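Local coordinates for Rx protein (Solanum tuberosum, PDB 4M70) that probably acts as an intracellular immune receptor of the NB-LRR family, triggering plant defence, including the hypersensitive response, when a matching pathogen avirulence protein is sensed, at residues E105-D108 with S109-Q113. Numbering follows the deposited sequence.
Sequences ECID and STVKQ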
loop_
_atom_site.group_PDB
_atom_site.type_symbol
_atom_site.label_atom_id
_atom_site.label_comp_id
_atom_site.label_asym_id
_atom_site.label_seq_id
_atom_site.Cartn_x
_atom_site.Cartn_y
_atom_site.Cartn_z
ATOM N N GLU A 105 2.241 -0.576 5.603
ATOM C CA GLU A 105 2.368 -0.928 7.013
ATOM C C GLU A 105 2.215 -2.438 7.193
ATOM O O GLU A 105 3.022 -3.083 7.886
ATOM C CB GLU A 105 1.358 -0.158 7.869
ATOM C CG GLU A 105 1.520 -0.375 9.368
ATOM C CD GLU A 105 2.779 0.258 9.926
ATOM O OE1 GLU A 105 3.074 1.423 9.576
ATOM O OE2 GLU A 105 3.474 -0.413 10.717
ATOM N N CYS A 106 1.196 -3.004 6.545
ATOM C CA CYS A 106 0.987 -4.450 6.627
ATOM C C CYS A 106 2.164 -5.265 6.081
ATOM O O CYS A 106 2.651 -6.189 6.743
ATOM C CB CYS A 106 -0.302 -4.852 5.910
ATOM S SG CYS A 106 -1.797 -4.375 6.787
ATOM N N ILE A 107 2.626 -4.909 4.885
ATOM C CA ILE A 107 3.738 -5.614 4.254
ATOM C C ILE A 107 5.042 -5.454 5.035
ATOM O O ILE A 107 5.806 -6.408 5.162
ATOM C CB ILE A 107 3.926 -5.178 2.780
ATOM C CG1 ILE A 107 2.701 -5.581 1.953
ATOM C CG2 ILE A 107 5.167 -5.812 2.173
ATOM C CD1 ILE A 107 2.782 -5.165 0.498
ATOM N N ASP A 108 5.284 -4.262 5.574
ATOM C CA ASP A 108 6.470 -4.041 6.398
ATOM C C ASP A 108 6.440 -4.946 7.628
ATOM O O ASP A 108 7.422 -5.645 7.931
ATOM C CB ASP A 108 6.582 -2.572 6.814
ATOM C CG ASP A 108 7.772 -2.307 7.721
ATOM O OD1 ASP A 108 8.918 -2.291 7.224
ATOM O OD2 ASP A 108 7.559 -2.104 8.935
ATOM N N SER A 109 5.296 -4.961 8.310
ATOM C CA SER A 109 5.121 -5.814 9.483
ATOM C C SER A 109 5.348 -7.293 9.154
ATOM O O SER A 109 6.093 -8.001 9.853
ATOM C CB SER A 109 3.724 -5.602 10.072
ATOM O OG SER A 109 3.438 -6.555 11.077
ATOM N N THR A 110 4.732 -7.742 8.063
ATOM C CA THR A 110 4.832 -9.139 7.664
ATOM C C THR A 110 6.259 -9.519 7.279
ATOM O O THR A 110 6.710 -10.619 7.577
ATOM C CB THR A 110 3.874 -9.473 6.501
ATOM O OG1 THR A 110 2.540 -9.069 6.842
ATOM C CG2 THR A 110 3.889 -10.969 6.212
ATOM N N VAL A 111 6.968 -8.610 6.621
ATOM C CA VAL A 111 8.342 -8.883 6.206
ATOM C C VAL A 111 9.290 -8.932 7.407
ATOM O O VAL A 111 10.222 -9.744 7.440
ATOM C CB VAL A 111 8.834 -7.853 5.157
ATOM C CG1 VAL A 111 10.342 -7.927 4.980
ATOM C CG2 VAL A 111 8.148 -8.091 3.821
ATOM N N LYS A 112 9.044 -8.083 8.403
ATOM C CA LYS A 112 9.842 -8.137 9.630
ATOM C C LYS A 112 9.611 -9.448 10.390
ATOM O O LYS A 112 10.562 -10.100 10.852
ATOM C CB LYS A 112 9.548 -6.925 10.516
ATOM C CG LYS A 112 10.181 -5.639 9.997
ATOM C CD LYS A 112 9.701 -4.414 10.759
ATOM C CE LYS A 112 10.330 -3.156 10.197
ATOM N NZ LYS A 112 9.720 -1.921 10.765
ATOM N N GLN A 113 8.347 -9.852 10.476
ATOM C CA GLN A 113 8.013 -11.148 11.061
ATOM C C GLN A 113 8.672 -12.278 10.265
ATOM O O GLN A 113 9.114 -13.283 10.826
ATOM C CB GLN A 113 6.498 -11.343 11.140
ATOM C CG GLN A 113 6.079 -12.653 11.797
ATOM C CD GLN A 113 4.574 -12.793 11.924
ATOM O OE1 GLN A 113 3.821 -11.886 11.564
ATOM N NE2 GLN A 113 4.127 -13.933 12.437
#
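Asp108 and Lys112, one helical turn apart, are joined by an i to i+4 salt bridge in which Lys112 NZ lies 2.8 Å from Asp108 OD2. The ammonium uses the syn lone pair of that oxygen, on the side of OD1, and Lys112 CE also lies against the carboxylate, 3.2 Å from Asp108 OD2 and 3.4 Å from Asp108 OD1. With chi1 at 178° the Asp108 carboxylate is swung to the far side from the backbone N and lies beside the carbonyl carbon, on the side from which Lys112 comes; the lysine starts with CG anti to its own carbonyl carbon (chi1 -75°) and then runs fully extended, reaching back towards the acid. Its aliphatic part passes the main chain on the way, Lys112 CG being 3.4 Å from Asp108 O. The acid lies toward the N-terminal side and the base toward the C-terminal side, an order that suits the helix dipole, though the effect is probably small in mid-helix.

On another flank Thr110 turns its hydroxyl back to the main chain: Thr110 OG1 donates to Cys106 O at 2.9 Å, from above the carbonyl plane, 41° out of it. The same oxygen also takes the regular helical bond from Thr110 N, so one carbonyl accepts two bonds from one residue, and a hydroxyl bonded within its own helix lets threonine, with its methyl, stand at a helix interface. Ile107 and Val111, branched and buried, face inwards together and cross obliquely, Ile107 CG2 and Val111 CG2 lying 4.1 Å apart. Val111 CG2 also comes within 3.2 Å of Ile107 O.

All of this lies on helix 86-119 of the N-terminal coiled-coil domain, an all-helical unit. An aromatic side chain of another protein chain packs on Glu105 and Cys106. Ile107 and Asp108 pack on Leu38 and Val111 on Ile41 and Leu42 of helix 29-42, while Thr110 rests against Leu58, Glu61 and Ile62 of helix 56-81.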